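Local coordinates for microcin B17-processing protein McbB (Escherichia coli str. K-12 substr. MG1655, PDB 6GRH) that is needed to process the inactive microcin B17 precursor into the active peptide, at residues V166-S171 with G182-D187; T190-C195 with Q288-L293; H196-L201 with Y225-P230; M267-A272 with E282-W287. All coordinates share one frame; numbering follows the deposited sequence. Where two conformers were deposited one is given.

The four contacts trace the path from the mixed sheet to a zinc site. Contact 2 is the site itself, and helix 193-204, which starts there, runs on into contact 3, with the two centres about 12 Å apart. Contacts 1 and 4 both draw on one mixed sheet and meet where V183 N lies 3.0 Å from M267 O. T190 ties contact 1 to the zinc loop through its OG1, 2.7 Å from V183 O. The segment 282-287 of contact 4 leads directly into the second cysteine pair. The nearest side-chain atoms of Y184, E198 and V284 lie about 6, 8 and 8 Å from the zinc ion.

Contact 1: residues V166-S171 with G182-D187; sequences VAFIQS and GVYSPD
A single antiparallel bridge joins F168 to Y184 in the buried part of the fold, where the loop that follows strand 177-180 runs back beside the start of strand 167-174. It is a hydrogen-bonded pair: F168 N donates to Y184 O and Y184 N to F168 O, each at 2.8 Å. Lying side by side, the two side chains bring F168 CD1 within 3.5 Å of Y184 CD2, yet the ring planes, 23° apart, barely overlap, and Y184 O sits in plane at the edge of the F168 ring. CG anti to the backbone N (chi1 177°) sets the tyrosine ring beside its carbonyl carbon, toward the following residues, and P186 CD lies over the centre of one face. The Y184 hydroxyl is hydrogen-bonded to E161. Small and branched residues fill the neighbouring positions: A167 CB meets V183 CG1 at 3.8 Å, and I169 CD1 meets V183 CG2 at 3.9 Å. Past the bridge, water takes over the pairing. V166 O receives two waters, one also held by D187 N and the other by S185 OG, while a third joins Q170 NE2 to G182 O. S185 OG also bonds L188 N, and Y157 and D181 hold the Q170 amide. The arrangement is that of a beta hairpin, strands 167-174 and 177-180, whose second arm goes on irregularly to the zinc-binding loop.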
loop_
_atom_site.group_PDB
_atom_site.type_symbol
_atom_site.label_atom_id
_atom_site.label_comp_id
_atom_site.label_asym_id
_atom_site.label_seq_id
_atom_site.Cartn_x
_atom_site.Cartn_y
_atom_site.Cartn_z
ATOM N N VAL B 166 -22.332 -22.901 3.345
ATOM C CA VAL B 166 -21.560 -22.575 4.541
ATOM C C VAL B 166 -20.694 -21.342 4.289
ATOM O O VAL B 166 -20.382 -21.022 3.142
ATOM C CB VAL B 166 -20.661 -23.757 4.948
ATOM C CG1 VAL B 166 -19.491 -23.963 3.985
ATOM C CG2 VAL B 166 -20.158 -23.625 6.364
ATOM N N ALA B 167 -20.355 -20.642 5.354
ATOM C CA ALA B 167 -19.276 -19.666 5.355
ATOM C C ALA B 167 -18.636 -19.676 6.737
ATOM O O ALA B 167 -19.225 -20.158 7.699
ATOM C CB ALA B 167 -19.770 -18.272 4.996
ATOM N N PHE B 168 -17.418 -19.156 6.811
ATOM C CA PHE B 168 -16.651 -19.128 8.040
ATOM C C PHE B 168 -16.132 -17.733 8.300
ATOM O O PHE B 168 -15.771 -17.002 7.342
ATOM C CB PHE B 168 -15.416 -20.034 7.960
ATOM C CG PHE B 168 -15.702 -21.453 7.572
ATOM C CD1 PHE B 168 -15.897 -21.801 6.235
ATOM C CD2 PHE B 168 -15.750 -22.433 8.524
ATOM C CE1 PHE B 168 -16.130 -23.111 5.860
ATOM C CE2 PHE B 168 -15.977 -23.751 8.171
ATOM C CZ PHE B 168 -16.159 -24.092 6.832
ATOM N N ILE B 169 -16.031 -17.406 9.591
ATOM C CA ILE B 169 -15.265 -16.256 10.063
ATOM C C ILE B 169 -14.395 -16.814 11.152
ATOM O O ILE B 169 -14.827 -17.703 11.871
ATOM C CB ILE B 169 -16.179 -15.152 10.622
ATOM C CG1 ILE B 169 -16.918 -14.517 9.455
ATOM C CG2 ILE B 169 -15.375 -14.086 11.376
ATOM C CD1 ILE B 169 -18.103 -13.688 9.849
ATOM N N GLN B 170 -13.157 -16.347 11.213
ATOM C CA GLN B 170 -12.213 -16.766 12.226
ATOM C C GLN B 170 -11.722 -15.560 12.961
ATOM O O GLN B 170 -11.384 -14.547 12.325
ATOM C CB GLN B 170 -10.999 -17.477 11.625
ATOM C CG GLN B 170 -11.285 -18.673 10.742
ATOM C CD GLN B 170 -11.748 -18.349 9.327
ATOM O OE1 GLN B 170 -12.519 -19.111 8.754
ATOM N NE2 GLN B 170 -11.242 -17.291 8.741
ATOM N N SER B 171 -11.614 -15.680 14.277
ATOM C CA SER B 171 -11.061 -14.607 15.097
ATOM C C SER B 171 -10.055 -15.148 16.109
ATOM O O SER B 171 -10.154 -16.264 16.576
ATOM C CB SER B 171 -12.180 -13.779 15.751
ATOM O OG SER B 171 -12.921 -14.531 16.679
ATOM N N GLY B 182 -11.812 -11.813 7.073
ATOM C CA GLY B 182 -12.910 -11.684 6.137
ATOM C C GLY B 182 -13.725 -12.962 6.093
ATOM O O GLY B 182 -13.269 -14.027 6.500
ATOM N N VAL B 183 -14.912 -12.866 5.534
ATOM C CA VAL B 183 -15.779 -14.011 5.456
ATOM C C VAL B 183 -15.205 -14.945 4.411
ATOM O O VAL B 183 -14.978 -14.536 3.276
ATOM C CB VAL B 183 -17.203 -13.619 5.048
ATOM C CG1 VAL B 183 -18.050 -14.883 4.901
ATOM C CG2 VAL B 183 -17.827 -12.695 6.077
ATOM N N TYR B 184 -14.939 -16.178 4.815
ATOM C CA TYR B 184 -14.596 -17.271 3.926
ATOM C C TYR B 184 -15.824 -18.065 3.472
ATOM O O TYR B 184 -16.386 -18.851 4.235
ATOM C CB TYR B 184 -13.589 -18.207 4.616
ATOM C CG TYR B 184 -13.238 -19.417 3.792
ATOM C CD1 TYR B 184 -13.026 -19.328 2.401
ATOM C CD2 TYR B 184 -13.111 -20.661 4.390
ATOM C CE1 TYR B 184 -12.729 -20.458 1.640
ATOM C CE2 TYR B 184 -12.811 -21.795 3.650
ATOM C CZ TYR B 184 -12.616 -21.698 2.290
ATOM O OH TYR B 184 -12.341 -22.842 1.610
ATOM N N SER B 185 -16.203 -17.875 2.213
ATOM C CA SER B 185 -17.347 -18.536 1.601
ATOM C C SER B 185 -16.851 -19.296 0.388
ATOM O O SER B 185 -16.469 -18.671 -0.612
ATOM C CB SER B 185 -18.386 -17.520 1.170
ATOM O OG SER B 185 -19.355 -18.102 0.299
ATOM N N PRO B 186 -16.847 -20.646 0.459
ATOM C CA PRO B 186 -16.471 -21.374 -0.739
ATOM C C PRO B 186 -17.362 -21.075 -1.937
ATOM O O PRO B 186 -16.846 -20.938 -3.048
ATOM C CB PRO B 186 -16.570 -22.835 -0.306
ATOM C CG PRO B 186 -16.316 -22.796 1.167
ATOM C CD PRO B 186 -16.859 -21.509 1.649
ATOM N N ASP B 187 -18.669 -20.959 -1.733
ATOM C CA ASP B 187 -19.594 -20.595 -2.802
ATOM C C ASP B 187 -19.178 -19.284 -3.492
ATOM O O ASP B 187 -19.224 -19.209 -4.705
ATOM C CB ASP B 187 -21.024 -20.415 -2.283
ATOM C CG ASP B 187 -21.744 -21.732 -2.021
ATOM O OD1 ASP B 187 -21.281 -22.795 -2.486
ATOM O OD2 ASP B 187 -22.818 -21.674 -1.348
HETATM O O HOH W 1 -20.154 -22.025 0.628
HETATM O O HOH W 2 -21.461 -18.817 1.794
HETATM O O HOH W 3 -11.225 -15.926 5.889
#

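Contact 2: residues T190-C195 with Q288-L293. With ZN (zinc ion), chain F.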
loop_
_atom_site.group_PDB
_atom_site.type_symbol
_atom_site.label_atom_id
_atom_site.label_comp_id
_atom_site.label_asym_id
_atom_site.label_seq_id
_atom_site.Cartn_x
_atom_site.Cartn_y
_atom_site.Cartn_z
ATOM N N THR B 190 -14.110 -16.493 -1.792
ATOM C CA THR B 190 -13.345 -15.516 -1.012
ATOM C C THR B 190 -12.202 -16.192 -0.224
ATOM O O THR B 190 -12.271 -17.399 0.040
ATOM C CB THR B 190 -14.229 -14.751 -0.010
ATOM O OG1 THR B 190 -14.902 -15.665 0.843
ATOM C CG2 THR B 190 -15.262 -13.896 -0.724
ATOM N N PRO B 191 -11.154 -15.416 0.148
ATOM C CA PRO B 191 -9.989 -15.999 0.815
ATOM C C PRO B 191 -10.267 -16.544 2.193
ATOM O O PRO B 191 -11.000 -15.954 2.954
ATOM C CB PRO B 191 -8.997 -14.826 0.913
ATOM C CG PRO B 191 -9.405 -13.888 -0.163
ATOM C CD PRO B 191 -10.913 -13.998 -0.186
ATOM N N CYS B 192 -9.587 -17.642 2.492
ATOM C CA CYS B 192 -9.733 -18.362 3.721
ATOM C C CYS B 192 -8.838 -17.797 4.823
ATOM O O CYS B 192 -8.125 -16.830 4.617
ATOM C CB CYS B 192 -9.433 -19.832 3.440
ATOM S SG CYS B 192 -7.677 -20.262 3.440
ATOM N N HIS B 193 -8.934 -18.375 6.008
ATOM C CA HIS B 193 -8.077 -17.997 7.126
ATOM C C HIS B 193 -6.575 -17.980 6.818
ATOM O O HIS B 193 -5.852 -17.080 7.244
ATOM C CB HIS B 193 -8.258 -18.965 8.258
ATOM C CG HIS B 193 -7.254 -18.801 9.338
ATOM N ND1 HIS B 193 -7.218 -17.690 10.148
ATOM C CD2 HIS B 193 -6.252 -19.614 9.752
ATOM C CE1 HIS B 193 -6.224 -17.825 11.012
ATOM N NE2 HIS B 193 -5.626 -18.984 10.800
ATOM N N PHE B 194 -6.109 -18.994 6.106
ATOM C CA PHE B 194 -4.669 -19.132 5.830
ATOM C C PHE B 194 -4.199 -18.012 4.888
ATOM O O PHE B 194 -3.102 -17.473 5.049
ATOM C CB PHE B 194 -4.341 -20.564 5.387
ATOM C CG PHE B 194 -4.601 -21.563 6.467
ATOM C CD1 PHE B 194 -3.781 -21.600 7.595
ATOM C CD2 PHE B 194 -5.727 -22.371 6.434
ATOM C CE1 PHE B 194 -4.060 -22.450 8.646
ATOM C CE2 PHE B 194 -5.999 -23.258 7.471
ATOM C CZ PHE B 194 -5.173 -23.292 8.581
ATOM N N CYS B 195 -5.077 -17.588 3.976
ATOM C CA CYS B 195 -4.825 -16.401 3.183
ATOM C C CYS B 195 -4.600 -15.156 4.051
ATOM O O CYS B 195 -3.729 -14.329 3.735
ATOM C CB CYS B 195 -5.942 -16.162 2.161
ATOM S SG CYS B 195 -6.030 -17.398 0.859
ATOM N N GLN B 288 -0.743 -16.965 -2.590
ATOM C CA GLN B 288 -0.275 -17.767 -3.717
ATOM C C GLN B 288 -0.081 -19.256 -3.406
ATOM O O GLN B 288 -0.293 -20.089 -4.302
ATOM C CB GLN B 288 1.024 -17.187 -4.308
ATOM C CG GLN B 288 2.194 -17.112 -3.335
ATOM C CD GLN B 288 3.323 -16.274 -3.878
ATOM O OE1 GLN B 288 3.524 -16.180 -5.102
ATOM N NE2 GLN B 288 4.054 -15.622 -2.981
ATOM N N ALA B 289 0.370 -19.576 -2.179
ATOM C CA ALA B 289 0.597 -20.958 -1.789
ATOM C C ALA B 289 -0.588 -21.649 -1.125
ATOM O O ALA B 289 -0.431 -22.786 -0.691
ATOM C CB ALA B 289 1.805 -21.085 -0.890
ATOM N N CYS B 290 -1.740 -20.994 -1.050
ATOM C CA CYS B 290 -2.922 -21.583 -0.425
ATOM C C CYS B 290 -3.718 -22.390 -1.428
ATOM O O CYS B 290 -3.861 -21.991 -2.558
ATOM C CB CYS B 290 -3.831 -20.502 0.141
ATOM S SG CYS B 290 -5.080 -21.173 1.260
ATOM N N SER B 291 -4.311 -23.479 -0.983
ATOM C CA SER B 291 -5.150 -24.311 -1.857
ATOM C C SER B 291 -6.669 -24.091 -1.688
ATOM O O SER B 291 -7.447 -24.846 -2.281
ATOM C CB SER B 291 -4.823 -25.760 -1.551
ATOM O OG SER B 291 -5.044 -25.937 -0.154
ATOM N N CYS B 292 -7.101 -23.059 -0.953
ATOM C CA CYS B 292 -8.548 -22.845 -0.751
ATOM C C CYS B 292 -9.332 -22.680 -2.062
ATOM O O CYS B 292 -10.429 -23.185 -2.209
ATOM C CB CYS B 292 -8.859 -21.691 0.213
ATOM S SG CYS B 292 -8.245 -20.048 -0.228
ATOM N N LEU B 293 -8.726 -21.988 -3.023
ATOM C CA LEU B 293 -9.309 -21.777 -4.348
ATOM C C LEU B 293 -9.528 -23.048 -5.152
ATOM O O LEU B 293 -10.416 -23.102 -6.003
ATOM C CB LEU B 293 -8.366 -20.905 -5.174
ATOM C CG LEU B 293 -8.446 -19.447 -4.799
ATOM C CD1 LEU B 293 -7.387 -18.683 -5.557
ATOM C CD2 LEU B 293 -9.848 -18.949 -5.100
HETATM ZN ZN ZN F . -6.715 -19.558 1.442
#
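The ring of F194 leans away from C290 although its CB touches C290 SG at 4.2 Å; one face of that ring carries H193 CD2, set toward the rim, and V153 and S150 of helix 150-160 pack against the same side chain. Beside F194, four cysteines converge on a zinc ion, every SG 2.3 Å from the metal. C192, the N-cap, and C195, in the first turn of helix 193-204, supply one half, and C290 and C292 from the C-terminal loop the other. Their different first torsions let dissimilar backbones build one roughly tetrahedral shell: C290 SG is anti to its backbone N (chi1 -166°), whereas C292 SG stands between N and the carbonyl carbon (chi1 59°). The sulfurs stand 3.5 Å apart between C192 SG and C290 SG and 3.6 Å between C195 SG and C292 SG, as a tetrahedral shell requires. C292 N donates to C290 SG, 3.5 Å away at 160°. Cysteine suits all four places because soft thiolates bind zinc tightly. A full set of sulfur ligands is consistent with a structural rather than catalytic zinc that joins two distant parts of the chain, its surplus negative charge probably eased by N-H groups and the helix start.

Contact 3: residues H196-L201 with Y225-P230; sequences HIERWL and YQMTLP. With SO4 (sulfate ion), chain G.
I197 is the first residue of helix segment 196-201 to meet 225-230, its side chain reaching end-on toward both M227 and L229. Its CG2 lies 3.4 Å from M227 CE, and its CD1 is just as near L229 CD1. Such short spacings are doubtful evidence of strain, since the isoleucine was modelled in two conformers. Next, E198 bends at its second torsion (chi2 -64°), and Y225 OH donates to E198 OE2 at 2.5 Å, a very short bond. OE2 lies at the edge of the tyrosine ring, near its plane, while the carboxylate itself is turned 58° from that plane; a long, bendable acid suits this position, because CB does not point at the tyrosine and the bend at CB-CG brings the carboxylate round. E198 also packs on W287, close to the zinc site.

Helix 193-204 is flanked here by an extended loop segment: residues alternate, so Y225, M227 and L229 face the helix and T228 turns outward, while S150 bonds M227 N.

R199 leaves the helix in another direction and grips a sulfate ion, probably from the crystallisation liquor, with NH1 on O3 and NH2 on O4, both 2.7 Å and nearly straight. R203 binds the same anion. W200 packs instead on the sheet, against Y172 and S271, and has a cation-pi contact with R179. One turn after I197, L201 sends CD1 toward M227 SD at 3.7 Å, the thioether spanning both helix residues, SD at L201 and CE at I197, while L201 CD2 passes slantwise by L229 CD2, 4.1 Å away.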
loop_
_atom_site.group_PDB
_atom_site.type_symbol
_atom_site.label_atom_id
_atom_site.label_comp_id
_atom_site.label_asym_id
_atom_site.label_seq_id
_atom_site.Cartn_x
_atom_site.Cartn_y
_atom_site.Cartn_z
ATOM N N HIS B 196 -5.370 -15.038 5.133
ATOM C CA HIS B 196 -5.292 -13.910 6.056
ATOM C C HIS B 196 -4.041 -13.945 6.915
ATOM O O HIS B 196 -3.261 -12.937 6.969
ATOM C CB HIS B 196 -6.551 -13.819 6.934
ATOM C CG HIS B 196 -7.730 -13.286 6.200
ATOM N ND1 HIS B 196 -8.497 -14.062 5.361
ATOM C CD2 HIS B 196 -8.222 -12.025 6.106
ATOM C CE1 HIS B 196 -9.443 -13.315 4.822
ATOM N NE2 HIS B 196 -9.292 -12.073 5.251
ATOM N N ILE B 197 -3.819 -15.076 7.571
ATOM C CA ILE B 197 -2.746 -15.174 8.557
ATOM C C ILE B 197 -1.366 -15.006 7.888
ATOM O O ILE B 197 -0.477 -14.393 8.457
ATOM C CB ILE B 197 -2.860 -16.476 9.371
ATOM C CG1 ILE B 197 -2.113 -16.346 10.698
ATOM C CG2 ILE B 197 -2.356 -17.662 8.581
ATOM C CD1 ILE B 197 -2.646 -17.291 11.740
ATOM N N GLU B 198 -1.228 -15.479 6.651
ATOM C CA GLU B 198 -0.006 -15.260 5.861
ATOM C C GLU B 198 0.198 -13.791 5.473
ATOM O O GLU B 198 1.326 -13.299 5.465
ATOM C CB GLU B 198 -0.000 -16.159 4.621
ATOM C CG GLU B 198 0.132 -17.641 5.000
ATOM C CD GLU B 198 1.453 -17.993 5.681
ATOM O OE1 GLU B 198 2.461 -17.305 5.387
ATOM O OE2 GLU B 198 1.479 -18.972 6.478
ATOM N N ARG B 199 -0.876 -13.097 5.140
ATOM C CA ARG B 199 -0.804 -11.647 4.916
ATOM C C ARG B 199 -0.291 -10.919 6.178
ATOM O O ARG B 199 0.618 -10.076 6.065
ATOM C CB ARG B 199 -2.150 -11.090 4.460
ATOM C CG ARG B 199 -2.161 -9.609 4.098
ATOM C CD ARG B 199 -1.516 -9.365 2.759
ATOM N NE ARG B 199 -1.500 -7.950 2.398
ATOM C CZ ARG B 199 -0.546 -7.065 2.719
ATOM N NH1 ARG B 199 0.521 -7.385 3.467
ATOM N NH2 ARG B 199 -0.680 -5.817 2.291
ATOM N N TRP B 200 -0.810 -11.256 7.355
ATOM C CA TRP B 200 -0.388 -10.576 8.593
ATOM C C TRP B 200 1.028 -10.979 9.021
ATOM O O TRP B 200 1.813 -10.120 9.458
ATOM C CB TRP B 200 -1.356 -10.802 9.761
ATOM C CG TRP B 200 -2.831 -10.611 9.450
ATOM C CD1 TRP B 200 -3.850 -11.379 9.916
ATOM C CD2 TRP B 200 -3.437 -9.614 8.610
ATOM N NE1 TRP B 200 -5.037 -10.936 9.426
ATOM C CE2 TRP B 200 -4.824 -9.849 8.631
ATOM C CE3 TRP B 200 -2.942 -8.537 7.851
ATOM C CZ2 TRP B 200 -5.733 -9.063 7.927
ATOM C CZ3 TRP B 200 -3.847 -7.751 7.135
ATOM C CH2 TRP B 200 -5.227 -8.023 7.176
ATOM N N LEU B 201 1.374 -12.264 8.887
ATOM C CA LEU B 201 2.734 -12.705 9.228
ATOM C C LEU B 201 3.822 -12.048 8.349
ATOM O O LEU B 201 4.883 -11.678 8.869
ATOM C CB LEU B 201 2.861 -14.224 9.238
ATOM C CG LEU B 201 2.040 -14.898 10.340
ATOM C CD1 LEU B 201 2.128 -16.399 10.190
ATOM C CD2 LEU B 201 2.448 -14.505 11.742
ATOM N N TYR B 225 2.867 -27.915 7.554
ATOM C CA TYR B 225 2.332 -26.578 7.772
ATOM C C TYR B 225 1.597 -26.580 9.079
ATOM O O TYR B 225 0.515 -27.171 9.187
ATOM C CB TYR B 225 1.384 -26.128 6.639
ATOM C CG TYR B 225 0.960 -24.668 6.753
ATOM C CD1 TYR B 225 -0.119 -24.300 7.535
ATOM C CD2 TYR B 225 1.655 -23.655 6.081
ATOM C CE1 TYR B 225 -0.510 -22.969 7.652
ATOM C CE2 TYR B 225 1.271 -22.314 6.188
ATOM C CZ TYR B 225 0.172 -21.980 6.969
ATOM O OH TYR B 225 -0.229 -20.658 7.112
ATOM N N GLN B 226 2.197 -25.968 10.092
ATOM C CA GLN B 226 1.504 -25.802 11.358
ATOM C C GLN B 226 2.117 -24.671 12.152
ATOM O O GLN B 226 3.328 -24.404 12.036
ATOM C CB GLN B 226 1.460 -27.107 12.169
ATOM C CG GLN B 226 2.623 -27.383 13.123
ATOM C CD GLN B 226 2.676 -28.846 13.542
ATOM O OE1 GLN B 226 3.662 -29.544 13.276
ATOM N NE2 GLN B 226 1.603 -29.326 14.173
ATOM N N MET B 227 1.284 -24.006 12.953
ATOM C CA MET B 227 1.779 -22.937 13.800
ATOM C C MET B 227 0.845 -22.484 14.901
ATOM O O MET B 227 -0.372 -22.677 14.851
ATOM C CB MET B 227 2.091 -21.731 12.943
ATOM C CG MET B 227 0.994 -21.433 11.951
ATOM S SD MET B 227 1.184 -19.722 11.542
ATOM C CE MET B 227 -0.168 -19.555 10.376
ATOM N N THR B 228 1.480 -21.852 15.878
ATOM C CA THR B 228 0.833 -21.093 16.919
ATOM C C THR B 228 1.217 -19.634 16.671
ATOM O O THR B 228 2.031 -19.351 15.782
ATOM C CB THR B 228 1.343 -21.554 18.288
ATOM O OG1 THR B 228 2.757 -21.374 18.330
ATOM C CG2 THR B 228 1.014 -23.040 18.516
ATOM N N LEU B 229 0.652 -18.717 17.449
ATOM C CA LEU B 229 0.879 -17.284 17.235
ATOM C C LEU B 229 1.201 -16.592 18.546
ATOM O O LEU B 229 0.461 -16.770 19.508
ATOM C CB LEU B 229 -0.367 -16.628 16.652
ATOM C CG LEU B 229 -0.856 -17.104 15.293
ATOM C CD1 LEU B 229 -2.206 -16.473 14.964
ATOM C CD2 LEU B 229 0.169 -16.825 14.198
ATOM N N PRO B 230 2.286 -15.789 18.588
ATOM C CA PRO B 230 2.516 -14.993 19.780
ATOM C C PRO B 230 1.444 -13.869 19.930
ATOM O O PRO B 230 0.937 -13.330 18.927
ATOM C CB PRO B 230 3.934 -14.429 19.564
ATOM C CG PRO B 230 4.072 -14.339 18.094
ATOM C CD PRO B 230 3.241 -15.456 17.507
HETATM S S SO4 G . 2.410 -4.280 3.654
HETATM O O1 SO4 G . 2.588 -3.435 4.857
HETATM O O2 SO4 G . 3.492 -4.046 2.671
HETATM O O3 SO4 G . 2.478 -5.698 4.073
HETATM O O4 SO4 G . 1.114 -3.936 3.044
#

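Contact 4: residues M267-A272 with E282-W287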
loop_
_atom_site.group_PDB
_atom_site.type_symbol
_atom_site.label_atom_id
_atom_site.label_comp_id
_atom_site.label_asym_id
_atom_site.label_seq_id
_atom_site.Cartn_x
_atom_site.Cartn_y
_atom_site.Cartn_z
ATOM N N MET B 267 -17.368 -7.738 3.125
ATOM C CA MET B 267 -16.875 -9.043 3.561
ATOM C C MET B 267 -15.417 -9.059 3.992
ATOM O O MET B 267 -14.853 -10.140 4.197
ATOM C CB MET B 267 -17.131 -10.065 2.478
ATOM C CG MET B 267 -18.617 -10.329 2.330
ATOM S SD MET B 267 -18.917 -11.505 1.014
ATOM C CE MET B 267 -17.940 -12.912 1.527
ATOM N N SER B 268 -14.805 -7.878 4.131
ATOM C CA SER B 268 -13.379 -7.802 4.423
ATOM C C SER B 268 -12.993 -8.040 5.890
ATOM O O SER B 268 -13.823 -7.978 6.801
ATOM C CB SER B 268 -12.843 -6.430 3.983
ATOM O OG SER B 268 -13.074 -6.282 2.612
ATOM N N SER B 269 -11.697 -8.261 6.102
ATOM C CA SER B 269 -11.144 -8.461 7.428
ATOM C C SER B 269 -11.257 -7.169 8.256
ATOM O O SER B 269 -11.266 -6.082 7.707
ATOM C CB SER B 269 -9.675 -8.894 7.340
ATOM O OG SER B 269 -8.866 -7.789 6.953
ATOM N N VAL B 270 -11.296 -7.330 9.577
ATOM C CA VAL B 270 -11.333 -6.239 10.532
ATOM C C VAL B 270 -10.277 -6.569 11.576
ATOM O O VAL B 270 -10.327 -7.635 12.168
ATOM C CB VAL B 270 -12.707 -6.138 11.234
ATOM C CG1 VAL B 270 -12.693 -5.003 12.276
ATOM C CG2 VAL B 270 -13.813 -5.946 10.209
ATOM N N SER B 271 -9.300 -5.686 11.757
ATOM C CA SER B 271 -8.244 -5.855 12.755
ATOM C C SER B 271 -8.321 -4.705 13.758
ATOM O O SER B 271 -8.549 -3.556 13.368
ATOM C CB SER B 271 -6.850 -5.866 12.086
ATOM O OG SER B 271 -6.817 -6.800 11.002
ATOM N N ALA B 272 -8.109 -4.995 15.032
ATOM C CA ALA B 272 -8.162 -3.979 16.078
ATOM C C ALA B 272 -6.870 -4.011 16.881
ATOM O O ALA B 272 -6.457 -5.067 17.341
ATOM C CB ALA B 272 -9.355 -4.212 16.991
ATOM N N GLU B 282 -9.656 -4.198 5.882
ATOM C CA GLU B 282 -8.756 -4.405 4.750
ATOM C C GLU B 282 -9.105 -5.693 4.005
ATOM O O GLU B 282 -9.192 -6.731 4.629
ATOM C CB GLU B 282 -7.296 -4.487 5.270
ATOM C CG GLU B 282 -6.223 -4.438 4.196
ATOM C CD GLU B 282 -4.787 -4.321 4.736
ATOM O OE1 GLU B 282 -4.572 -4.376 5.971
ATOM O OE2 GLU B 282 -3.843 -4.161 3.914
ATOM N N PRO B 283 -9.276 -5.624 2.668
ATOM C CA PRO B 283 -9.480 -6.858 1.909
ATOM C C PRO B 283 -8.128 -7.519 1.674
ATOM O O PRO B 283 -7.190 -6.828 1.325
ATOM C CB PRO B 283 -10.102 -6.360 0.604
ATOM C CG PRO B 283 -9.539 -4.962 0.419
ATOM C CD PRO B 283 -9.160 -4.444 1.781
ATOM N N VAL B 284 -8.006 -8.819 1.902
ATOM C CA VAL B 284 -6.739 -9.515 1.618
ATOM C C VAL B 284 -6.868 -10.285 0.308
ATOM O O VAL B 284 -7.941 -10.722 -0.042
ATOM C CB VAL B 284 -6.276 -10.435 2.772
ATOM C CG1 VAL B 284 -6.417 -9.715 4.115
ATOM C CG2 VAL B 284 -7.002 -11.758 2.768
ATOM N N ILE B 285 -5.759 -10.470 -0.375
ATOM C CA ILE B 285 -5.699 -11.316 -1.562
ATOM C C ILE B 285 -5.578 -12.796 -1.168
ATOM O O ILE B 285 -5.222 -13.132 -0.038
ATOM C CB ILE B 285 -4.546 -10.906 -2.514
ATOM C CG1 ILE B 285 -3.169 -11.104 -1.882
ATOM C CG2 ILE B 285 -4.699 -9.443 -2.940
ATOM C CD1 ILE B 285 -2.024 -10.948 -2.846
ATOM N N HIS B 286 -5.917 -13.669 -2.102
ATOM C CA HIS B 286 -5.623 -15.108 -1.955
ATOM C C HIS B 286 -4.109 -15.290 -1.874
ATOM O O HIS B 286 -3.362 -14.658 -2.621
ATOM C CB HIS B 286 -6.150 -15.897 -3.147
ATOM C CG HIS B 286 -7.636 -15.971 -3.215
ATOM N ND1 HIS B 286 -8.400 -15.027 -3.862
ATOM C CD2 HIS B 286 -8.501 -16.889 -2.722
ATOM C CE1 HIS B 286 -9.679 -15.358 -3.755
ATOM N NE2 HIS B 286 -9.765 -16.489 -3.078
ATOM N N TRP B 287 -3.655 -16.082 -0.919
ATOM C CA TRP B 287 -2.235 -16.328 -0.788
ATOM C C TRP B 287 -1.823 -17.301 -1.901
ATOM O O TRP B 287 -2.511 -18.300 -2.166
ATOM C CB TRP B 287 -1.923 -16.880 0.580
ATOM C CG TRP B 287 -0.507 -17.218 0.806
ATOM C CD1 TRP B 287 0.582 -16.485 0.464
ATOM C CD2 TRP B 287 -0.025 -18.360 1.507
ATOM N NE1 TRP B 287 1.716 -17.099 0.909
ATOM C CE2 TRP B 287 1.368 -18.253 1.562
ATOM C CE3 TRP B 287 -0.651 -19.458 2.114
ATOM C CZ2 TRP B 287 2.168 -19.213 2.189
ATOM C CZ3 TRP B 287 0.141 -20.421 2.738
ATOM C CH2 TRP B 287 1.539 -20.285 2.771
HETATM O O HOH W 4 -10.298 -9.822 3.885
#
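A place between its own backbone N and carbonyl carbon (chi1 73°) brings S269 OG to the carbonyl of E282, where it donates to E282 O at 2.6 Å, in the carbonyl plane and on a lone pair. The neighbouring S268 takes another setting, OG beside its backbone N (chi1 -59°), and its OG rests against P283 CB at 3.6 Å. A small residue suits both positions, and at 269 the hydroxyl also bonds a main-chain carbonyl. S269 and E282 form an antiparallel hydrogen-bonded pair: E282 N donates to S269 O at 3.1 Å, whereas the return bond from S269 N to E282 O, 3.3 Å, is weak. The hydroxyl thus reinforces the poorer half of the bridge. The bridge is not continued beyond P283; a water accepting from S269 N at 3.1 Å and from V284 N at 3.2 Å carries the link on to V284. E282 has an extended side chain, whose carboxylate forms a salt bridge with R203. The pair lies at the edge of the mixed sheet, where strand 269-273 runs between strands 177-180 and 279-282. W200 of helix 193-204 covers the face bearing S269 and E282, helix 236-254 packs on A272 from the other face, and V28 of the neighbouring McbC chain touches P283.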